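Local atomic coordinates of Lmo1340 protein (Listeria monocytogenes, PDB entry 4NLM), a protein that is of unknown function but folds as a YqgU-like six-bladed beta propeller and is probably a lipoprotein carried on the bacterial surface. Residues I182-N193 with I219-V228; T270-N278 with N323-T331. One frame throughout, in Å; residues are numbered along the deposited sequence. Where two conformers were deposited one is given.

Contact 1 (I182-N193 with I219-V228)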
loop_
_atom_site.group_PDB
_atom_site.type_symbol
_atom_site.label_atom_id
_atom_site.label_comp_id
_atom_site.label_asym_id
_atom_site.label_seq_id
_atom_site.Cartn_x
_atom_site.Cartn_y
_atom_site.Cartn_z
ATOM N N ILE A 182 -5.740 -10.018 5.118
ATOM C CA ILE A 182 -5.294 -10.944 4.090
ATOM C C ILE A 182 -4.261 -10.386 3.126
ATOM O O ILE A 182 -3.991 -9.182 3.104
ATOM C CB ILE A 182 -6.504 -11.395 3.205
ATOM C CG1 ILE A 182 -7.102 -10.178 2.507
ATOM C CG2 ILE A 182 -7.533 -12.118 4.044
ATOM C CD1 ILE A 182 -8.273 -10.497 1.622
ATOM N N SER A 183 -3.623 -11.299 2.401
ATOM C CA SER A 183 -2.710 -10.948 1.336
ATOM C C SER A 183 -2.586 -12.119 0.377
ATOM O O SER A 183 -2.648 -13.269 0.791
ATOM C CB SER A 183 -1.318 -10.659 1.873
ATOM O OG SER A 183 -0.430 -10.365 0.808
ATOM N N TRP A 184 -2.394 -11.841 -0.899
ATOM C CA TRP A 184 -2.081 -12.906 -1.824
ATOM C C TRP A 184 -0.695 -13.457 -1.474
ATOM O O TRP A 184 0.190 -12.744 -0.962
ATOM C CB TRP A 184 -2.009 -12.389 -3.236
ATOM C CG TRP A 184 -3.277 -12.042 -3.862
ATOM C CD1 TRP A 184 -3.749 -10.814 -4.119
ATOM C CD2 TRP A 184 -4.219 -12.960 -4.407
ATOM N NE1 TRP A 184 -4.956 -10.885 -4.778
ATOM C CE2 TRP A 184 -5.271 -12.204 -4.952
ATOM C CE3 TRP A 184 -4.281 -14.357 -4.478
ATOM C CZ2 TRP A 184 -6.341 -12.790 -5.607
ATOM C CZ3 TRP A 184 -5.370 -14.937 -5.082
ATOM C CH2 TRP A 184 -6.397 -14.153 -5.644
ATOM N N TYR A 185 -0.489 -14.714 -1.801
ATOM C CA TYR A 185 0.822 -15.326 -1.645
ATOM C C TYR A 185 1.282 -16.013 -2.935
ATOM O O TYR A 185 2.434 -16.368 -3.056
ATOM C CB TYR A 185 0.879 -16.238 -0.421
ATOM C CG TYR A 185 2.292 -16.680 -0.083
ATOM C CD1 TYR A 185 3.259 -15.752 0.335
ATOM C CD2 TYR A 185 2.656 -18.002 -0.169
ATOM C CE1 TYR A 185 4.553 -16.152 0.646
ATOM C CE2 TYR A 185 3.941 -18.412 0.128
ATOM C CZ TYR A 185 4.880 -17.489 0.528
ATOM O OH TYR A 185 6.152 -17.929 0.817
ATOM N N GLY A 186 0.402 -16.116 -3.919
ATOM C CA GLY A 186 0.701 -16.730 -5.205
ATOM C C GLY A 186 -0.537 -16.655 -6.101
ATOM O O GLY A 186 -1.534 -16.004 -5.763
ATOM N N ASP A 187 -0.479 -17.379 -7.215
ATOM C CA ASP A 187 -1.561 -17.404 -8.187
ATOM C C ASP A 187 -2.905 -17.716 -7.511
ATOM O O ASP A 187 -3.889 -17.008 -7.741
ATOM C CB ASP A 187 -1.229 -18.446 -9.261
ATOM C CG ASP A 187 -2.237 -18.499 -10.411
ATOM O OD1 ASP A 187 -2.929 -17.499 -10.696
ATOM O OD2 ASP A 187 -2.303 -19.564 -11.069
ATOM N N ASN A 188 -2.921 -18.740 -6.655
ATOM C CA ASN A 188 -4.163 -19.194 -5.996
ATOM C C ASN A 188 -4.077 -19.335 -4.485
ATOM O O ASN A 188 -4.897 -20.006 -3.883
ATOM C CB ASN A 188 -4.593 -20.559 -6.560
ATOM C CG ASN A 188 -5.093 -20.491 -7.997
ATOM O OD1 ASN A 188 -6.018 -19.738 -8.311
ATOM N ND2 ASN A 188 -4.476 -21.263 -8.876
ATOM N N LEU A 189 -3.090 -18.711 -3.873
ATOM C CA LEU A 189 -2.859 -18.836 -2.445
ATOM C C LEU A 189 -3.043 -17.512 -1.729
ATOM O O LEU A 189 -2.651 -16.456 -2.244
ATOM C CB LEU A 189 -1.436 -19.306 -2.151
ATOM C CG LEU A 189 -1.070 -20.703 -2.617
ATOM C CD1 LEU A 189 0.410 -20.990 -2.423
ATOM C CD2 LEU A 189 -1.906 -21.777 -1.933
ATOM N N VAL A 190 -3.637 -17.562 -0.542
ATOM C CA VAL A 190 -3.820 -16.362 0.275
ATOM C C VAL A 190 -3.384 -16.688 1.688
ATOM O O VAL A 190 -3.493 -17.825 2.138
ATOM C CB VAL A 190 -5.291 -15.872 0.281
ATOM C CG1 VAL A 190 -6.220 -16.900 0.910
ATOM C CG2 VAL A 190 -5.422 -14.563 1.038
ATOM N N ILE A 191 -2.790 -15.701 2.339
ATOM C CA ILE A 191 -2.436 -15.788 3.735
ATOM C C ILE A 191 -3.403 -14.848 4.478
ATOM O O ILE A 191 -3.739 -13.762 3.988
ATOM C CB ILE A 191 -0.979 -15.336 3.997
ATOM C CG1 ILE A 191 0.041 -16.301 3.398
ATOM C CG2 ILE A 191 -0.687 -15.213 5.489
ATOM C CD1 ILE A 191 1.469 -15.797 3.425
ATOM N N SER A 192 -3.850 -15.316 5.624
ATOM C CA SER A 192 -4.722 -14.503 6.464
ATOM C C SER A 192 -4.244 -14.529 7.903
ATOM O O SER A 192 -3.650 -15.524 8.340
ATOM C CB SER A 192 -6.176 -14.995 6.379
ATOM O OG SER A 192 -6.319 -16.336 6.824
ATOM N N ASN A 193 -4.499 -13.439 8.623
ATOM C CA ASN A 193 -4.177 -13.373 10.033
ATOM C C ASN A 193 -5.494 -13.518 10.753
ATOM O O ASN A 193 -6.308 -12.608 10.748
ATOM C CB ASN A 193 -3.513 -12.045 10.400
ATOM C CG ASN A 193 -2.971 -12.031 11.824
ATOM O OD1 ASN A 193 -3.068 -13.008 12.542
ATOM N ND2 ASN A 193 -2.365 -10.925 12.212
ATOM N N ILE A 219 0.767 -21.361 9.484
ATOM C CA ILE A 219 2.148 -21.173 9.061
ATOM C C ILE A 219 2.977 -20.349 10.058
ATOM O O ILE A 219 4.166 -20.588 10.197
ATOM C CB ILE A 219 2.263 -20.634 7.618
ATOM C CG1 ILE A 219 1.461 -19.348 7.443
ATOM C CG2 ILE A 219 1.803 -21.698 6.613
ATOM C CD1 ILE A 219 1.794 -18.570 6.190
ATOM N N VAL A 220 2.367 -19.406 10.772
ATOM C CA VAL A 220 3.104 -18.591 11.744
ATOM C C VAL A 220 2.161 -18.191 12.877
ATOM O O VAL A 220 1.142 -17.579 12.640
ATOM C CB VAL A 220 3.699 -17.303 11.111
ATOM C CG1 VAL A 220 4.631 -16.631 12.090
ATOM C CG2 VAL A 220 4.451 -17.605 9.824
ATOM N N ALA A 221 2.534 -18.502 14.110
ATOM C CA ALA A 221 1.701 -18.205 15.238
ATOM C C ALA A 221 1.979 -16.822 15.809
ATOM O O ALA A 221 3.076 -16.299 15.726
ATOM C CB ALA A 221 1.942 -19.245 16.326
ATOM N N ASN A 222 0.949 -16.228 16.391
ATOM C CA ASN A 222 1.082 -15.024 17.214
ATOM C C ASN A 222 1.726 -13.826 16.526
ATOM O O ASN A 222 2.744 -13.300 16.966
ATOM C CB ASN A 222 1.837 -15.401 18.482
ATOM C CG ASN A 222 1.174 -16.527 19.237
ATOM O OD1 ASN A 222 -0.036 -16.493 19.512
ATOM N ND2 ASN A 222 1.946 -17.541 19.552
ATOM N N ILE A 223 1.054 -13.356 15.491
ATOM C CA ILE A 223 1.494 -12.238 14.684
ATOM C C ILE A 223 0.511 -11.075 14.760
ATOM O O ILE A 223 -0.708 -11.270 14.754
ATOM C CB ILE A 223 1.647 -12.698 13.225
ATOM C CG1 ILE A 223 2.742 -13.772 13.131
ATOM C CG2 ILE A 223 1.933 -11.529 12.300
ATOM C CD1 ILE A 223 4.064 -13.395 13.743
HETATM N N MSE A 224 1.033 -9.862 14.855
HETATM C CA MSE A 224 0.190 -8.670 14.880
HETATM C C MSE A 224 -0.143 -8.125 13.507
HETATM O O MSE A 224 -1.283 -7.763 13.257
HETATM C CB MSE A 224 0.911 -7.590 15.706
HETATM C CG MSE A 224 0.162 -6.285 15.768
HETATM SE SE MSE A 224 1.303 -4.940 16.609
HETATM C CE MSE A 224 2.359 -6.007 17.823
ATOM N N GLN A 225 0.831 -8.097 12.597
ATOM C CA GLN A 225 0.621 -7.482 11.302
ATOM C C GLN A 225 1.537 -8.234 10.340
ATOM O O GLN A 225 2.589 -8.726 10.762
ATOM C CB GLN A 225 1.017 -5.994 11.376
ATOM C CG GLN A 225 0.667 -5.191 10.135
ATOM C CD GLN A 225 0.895 -3.712 10.351
ATOM O OE1 GLN A 225 0.608 -3.204 11.426
ATOM N NE2 GLN A 225 1.326 -3.017 9.330
ATOM N N PHE A 226 1.205 -8.299 9.052
ATOM C CA PHE A 226 2.059 -8.981 8.086
ATOM C C PHE A 226 1.891 -8.305 6.750
ATOM O O PHE A 226 0.943 -7.562 6.519
ATOM C CB PHE A 226 1.735 -10.459 8.017
ATOM C CG PHE A 226 0.462 -10.763 7.297
ATOM C CD1 PHE A 226 -0.761 -10.626 7.918
ATOM C CD2 PHE A 226 0.490 -11.202 5.987
ATOM C CE1 PHE A 226 -1.938 -10.896 7.255
ATOM C CE2 PHE A 226 -0.676 -11.460 5.315
ATOM C CZ PHE A 226 -1.892 -11.303 5.946
ATOM N N ALA A 227 2.826 -8.608 5.853
ATOM C CA ALA A 227 2.775 -8.101 4.488
ATOM C C ALA A 227 3.575 -9.061 3.618
ATOM O O ALA A 227 4.471 -9.724 4.113
ATOM C CB ALA A 227 3.308 -6.661 4.396
ATOM N N VAL A 228 3.267 -9.062 2.331
ATOM C CA VAL A 228 3.981 -9.903 1.376
ATOM C C VAL A 228 4.441 -9.024 0.222
ATOM O O VAL A 228 3.714 -8.155 -0.264
ATOM C CB VAL A 228 3.075 -11.050 0.852
ATOM C CG1 VAL A 228 3.800 -11.937 -0.150
ATOM C CG2 VAL A 228 2.569 -11.878 2.008
HETATM O O HOH W 1 -2.388 -7.809 5.770
HETATM O O HOH W 2 0.861 -7.537 1.812
HETATM O O HOH W 3 -2.867 -8.741 10.437
#

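Contact 2 (T270-N278 with N323-T331)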
loop_
_atom_site.group_PDB
_atom_site.type_symbol
_atom_site.label_atom_id
_atom_site.label_comp_id
_atom_site.label_asym_id
_atom_site.label_seq_id
_atom_site.Cartn_x
_atom_site.Cartn_y
_atom_site.Cartn_z
ATOM N N THR A 270 -0.406 -1.304 20.588
ATOM C CA THR A 270 0.819 -1.067 19.862
ATOM C C THR A 270 0.602 -0.130 18.686
ATOM O O THR A 270 -0.397 -0.218 17.987
ATOM C CB THR A 270 1.394 -2.404 19.340
ATOM O OG1 THR A 270 1.690 -3.271 20.443
ATOM C CG2 THR A 270 2.655 -2.176 18.547
ATOM N N PHE A 271 1.567 0.765 18.464
ATOM C CA PHE A 271 1.552 1.663 17.322
ATOM C C PHE A 271 2.614 1.174 16.336
ATOM O O PHE A 271 3.751 0.946 16.723
ATOM C CB PHE A 271 1.882 3.100 17.743
ATOM C CG PHE A 271 1.903 4.051 16.591
ATOM C CD1 PHE A 271 0.722 4.498 16.026
ATOM C CD2 PHE A 271 3.093 4.447 16.029
ATOM C CE1 PHE A 271 0.728 5.353 14.951
ATOM C CE2 PHE A 271 3.108 5.311 14.957
ATOM C CZ PHE A 271 1.925 5.761 14.409
ATOM N N VAL A 272 2.265 0.995 15.063
ATOM C CA VAL A 272 3.230 0.514 14.073
ATOM C C VAL A 272 3.538 1.661 13.120
ATOM O O VAL A 272 2.656 2.158 12.422
ATOM C CB VAL A 272 2.684 -0.676 13.304
ATOM C CG1 VAL A 272 3.723 -1.166 12.306
ATOM C CG2 VAL A 272 2.322 -1.800 14.265
ATOM N N PRO A 273 4.799 2.094 13.058
ATOM C CA PRO A 273 5.149 3.146 12.130
ATOM C C PRO A 273 4.994 2.705 10.677
ATOM O O PRO A 273 4.926 1.492 10.366
ATOM C CB PRO A 273 6.619 3.436 12.456
ATOM C CG PRO A 273 6.785 2.972 13.856
ATOM C CD PRO A 273 5.918 1.756 13.945
ATOM N N TYR A 274 4.957 3.650 9.755
ATOM C CA TYR A 274 4.865 3.315 8.359
ATOM C C TYR A 274 6.124 2.616 7.830
ATOM O O TYR A 274 7.252 2.942 8.202
ATOM C CB TYR A 274 4.613 4.548 7.496
ATOM C CG TYR A 274 3.234 5.130 7.696
ATOM C CD1 TYR A 274 2.120 4.461 7.203
ATOM C CD2 TYR A 274 3.031 6.323 8.382
ATOM C CE1 TYR A 274 0.846 4.965 7.396
ATOM C CE2 TYR A 274 1.765 6.834 8.582
ATOM C CZ TYR A 274 0.679 6.157 8.084
ATOM O OH TYR A 274 -0.583 6.673 8.303
ATOM N N PHE A 275 5.914 1.667 6.907
ATOM C CA PHE A 275 6.966 1.038 6.145
ATOM C C PHE A 275 6.577 1.087 4.681
ATOM O O PHE A 275 5.414 1.224 4.322
ATOM C CB PHE A 275 7.297 -0.388 6.636
ATOM C CG PHE A 275 6.165 -1.364 6.507
ATOM C CD1 PHE A 275 5.904 -2.045 5.299
ATOM C CD2 PHE A 275 5.378 -1.643 7.604
ATOM C CE1 PHE A 275 4.841 -2.925 5.223
ATOM C CE2 PHE A 275 4.315 -2.527 7.512
ATOM C CZ PHE A 275 4.067 -3.184 6.327
ATOM N N ASP A 276 7.573 0.945 3.819
ATOM C CA ASP A 276 7.356 0.908 2.364
ATOM C C ASP A 276 6.838 -0.452 1.972
ATOM O O ASP A 276 7.488 -1.477 2.188
ATOM C CB ASP A 276 8.696 1.193 1.691
ATOM C CG ASP A 276 8.727 0.916 0.207
ATOM O OD1 ASP A 276 7.697 1.049 -0.471
ATOM O OD2 ASP A 276 9.830 0.550 -0.267
ATOM N N THR A 277 5.631 -0.493 1.421
ATOM C CA THR A 277 5.040 -1.753 1.006
ATOM C C THR A 277 5.761 -2.407 -0.158
ATOM O O THR A 277 5.614 -3.597 -0.372
ATOM C CB THR A 277 3.561 -1.524 0.658
ATOM O OG1 THR A 277 3.473 -0.533 -0.361
ATOM C CG2 THR A 277 2.754 -1.110 1.889
ATOM N N ASN A 278 6.570 -1.641 -0.866
ATOM C CA ASN A 278 7.305 -2.144 -1.984
ATOM C C ASN A 278 8.691 -2.645 -1.552
ATOM O O ASN A 278 9.713 -2.107 -1.966
ATOM C CB ASN A 278 7.410 -1.030 -3.010
ATOM C CG ASN A 278 7.790 -1.538 -4.377
ATOM O OD1 ASN A 278 7.058 -2.338 -5.012
ATOM N ND2 ASN A 278 8.926 -1.066 -4.863
ATOM N N ASN A 323 6.873 10.401 10.929
ATOM C CA ASN A 323 6.360 9.151 10.399
ATOM C C ASN A 323 5.179 9.435 9.476
ATOM O O ASN A 323 4.144 9.860 9.958
ATOM C CB ASN A 323 5.922 8.300 11.585
ATOM C CG ASN A 323 5.199 7.040 11.187
ATOM O OD1 ASN A 323 5.735 6.217 10.440
ATOM N ND2 ASN A 323 3.992 6.858 11.706
ATOM N N GLN A 324 5.337 9.225 8.172
ATOM C CA GLN A 324 4.253 9.412 7.215
ATOM C C GLN A 324 4.434 8.331 6.152
ATOM O O GLN A 324 5.494 7.712 6.082
ATOM C CB GLN A 324 4.281 10.803 6.590
ATOM C CG GLN A 324 4.241 11.917 7.635
ATOM C CD GLN A 324 4.174 13.299 7.047
ATOM O OE1 GLN A 324 4.137 13.474 5.843
ATOM N NE2 GLN A 324 4.117 14.291 7.916
ATOM N N PRO A 325 3.432 8.092 5.312
ATOM C CA PRO A 325 3.577 7.023 4.318
ATOM C C PRO A 325 4.775 7.210 3.404
ATOM O O PRO A 325 5.157 8.324 3.047
ATOM C CB PRO A 325 2.245 7.108 3.563
ATOM C CG PRO A 325 1.263 7.597 4.574
ATOM C CD PRO A 325 2.058 8.625 5.321
ATOM N N ILE A 326 5.297 6.059 2.967
ATOM C CA ILE A 326 6.445 5.961 2.052
ATOM C C ILE A 326 6.206 4.858 1.029
ATOM O O ILE A 326 5.628 3.856 1.353
ATOM C CB ILE A 326 7.770 5.750 2.779
ATOM C CG1 ILE A 326 7.657 4.663 3.861
ATOM C CG2 ILE A 326 8.283 7.074 3.337
ATOM C CD1 ILE A 326 9.006 4.261 4.476
ATOM N N LEU A 327 6.683 5.100 -0.185
ATOM C CA LEU A 327 6.511 4.099 -1.265
ATOM C C LEU A 327 7.682 4.222 -2.224
ATOM O O LEU A 327 7.896 5.244 -2.884
ATOM C CB LEU A 327 5.205 4.368 -2.008
ATOM C CG LEU A 327 4.958 3.397 -3.167
ATOM C CD1 LEU A 327 4.777 1.968 -2.711
ATOM C CD2 LEU A 327 3.737 3.873 -3.943
ATOM N N SER A 328 8.385 3.108 -2.404
ATOM C CA SER A 328 9.464 3.043 -3.362
ATOM C C SER A 328 8.986 2.512 -4.701
ATOM O O SER A 328 7.865 2.069 -4.861
ATOM C CB SER A 328 10.608 2.173 -2.835
ATOM O OG SER A 328 10.259 0.806 -2.815
ATOM N N TYR A 329 9.896 2.606 -5.661
ATOM C CA TYR A 329 9.697 2.061 -6.997
ATOM C C TYR A 329 10.482 0.742 -7.129
ATOM O O TYR A 329 11.251 0.389 -6.252
ATOM C CB TYR A 329 10.079 3.100 -8.068
ATOM C CG TYR A 329 9.854 2.595 -9.480
ATOM C CD1 TYR A 329 8.556 2.331 -9.930
ATOM C CD2 TYR A 329 10.919 2.335 -10.336
ATOM C CE1 TYR A 329 8.339 1.829 -11.195
ATOM C CE2 TYR A 329 10.713 1.818 -11.591
ATOM C CZ TYR A 329 9.420 1.576 -12.022
ATOM O OH TYR A 329 9.216 1.058 -13.287
ATOM N N GLU A 330 10.219 -0.032 -8.183
ATOM C CA GLU A 330 10.869 -1.296 -8.411
ATOM C C GLU A 330 12.368 -1.174 -8.426
ATOM O O GLU A 330 13.053 -2.092 -7.970
ATOM C CB GLU A 330 10.374 -1.858 -9.760
ATOM C CG GLU A 330 10.874 -3.203 -10.164
ATOM C CD GLU A 330 10.180 -4.332 -9.483
ATOM O OE1 GLU A 330 9.265 -4.065 -8.713
ATOM O OE2 GLU A 330 10.535 -5.497 -9.760
ATOM N N THR A 331 12.877 -0.080 -8.986
ATOM C CA THR A 331 14.307 0.154 -9.129
ATOM C C THR A 331 14.693 1.547 -8.656
ATOM O O THR A 331 13.815 2.399 -8.461
ATOM C CB THR A 331 14.752 0.026 -10.599
ATOM O OG1 THR A 331 14.175 1.088 -11.382
ATOM C CG2 THR A 331 14.363 -1.345 -11.165
HETATM O O HOH W 4 2.092 4.584 11.200
HETATM O O HOH W 5 3.949 3.656 4.105
HETATM O O HOH W 6 3.857 1.902 0.946
#

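Contact 1 (I182-N193 with I219-V228)
Phe226 meets the 182-193 hairpin with the far end of its ring and is the largest single contributor to the buried surface. Its CG stands between the backbone N and the carbonyl carbon (chi1 74°), and from there the ring reaches across both hairpin strands: CE2 lies 3.6 Å from Ser183 CB and 3.8 Å from Ile191 CG2, while CE1 comes within 3.7 Å of Asn193 CB. Val228 continues the apolar line, setting CG1 against the edge of the Tyr185 ring, 3.9 Å from CD1. On the same face of the hairpin Ile191 CD1 meets Ile219 CD1 at 3.9 Å, the two side chains crossing at about a right angle.

The direct polar link is a single one. Asn193 ND2 donates to Ile223 O at 3.1 Å, lying well above the carbonyl plane although the acceptor sits close to the amide's own plane. Waters fill in where the backbones stay apart: one accepts from Val228 N at 2.9 Å and lies near Ser183 OG, and another accepts from Asn193 ND2 and bonds weakly to Met224 O.

With the strand axes of 182-184 and 225-228 7.2 Å apart, this is packing between consecutive propeller blades. The hairpin belongs to the sheet ending in strand 212-223, strand 225-229 opens the next, and Leu207 and Leu233 flank the seam from either sheet.

Contact 2 (T270-N278 with N323-T331)
Tyr274 has its ring between a water and a proline. The water, which bridges Val272 O and Asn323 ND2, sits over the centre of one face; over the opposite face lies Pro325, whose CG makes a CH-pi contact 3.9 Å from the ring centroid. Phe271 turns its edge to the Asn323 amide, with CZ 3.6 Å from ND2 and the two planes 83° apart. That amide also receives Tyr274 N on a lone pair of OD1, at 2.8 Å.

Further along, Asp276 has CG opposite its backbone N (chi1 168°), which carries the carboxylate over to Ser328. Its OD1 takes Ser328 N and Asn278 N, each at 2.9 Å, from opposite faces, the second bond closing an Asx turn. OD2 accepts from Ser328 OG on its syn side at 2.6 Å; in one of two conformers of Asn278, ND2 donates to that hydroxyl. Waters bridge Phe275 O to Ile326 N and Thr277 N to Ile326 O.

Tyr274 and Asp276 pair by backbone with strand 284-289, and Leu327 with strand 334-337, so the contact joins neighbouring blades. Three donors converge on one buried carboxylate, which should fix its rotation; side-chain bonds and waters replace direct backbone pairing here.

Overall arrangement
Contact 1 closes before contact 2 opens along the chain, and their centres lie about 18 Å apart. Contact 1 joins strand 225-229, the first of its sheet, to the preceding sheet. Contact 2 begins at the last strand of that same sheet, 269-271, and continues through a segment paired with strand 284-289; its partner is strand 326-328, at the edge of the sheet that also holds the C-terminal strands. The two contacts touch directly where Gln225 packs on Phe275 and Val272, and Met224 on Thr270. Successive parts of the ring are thus joined, by mainly apolar packing in contact 1 and largely by hydrogen bonds and waters in contact 2.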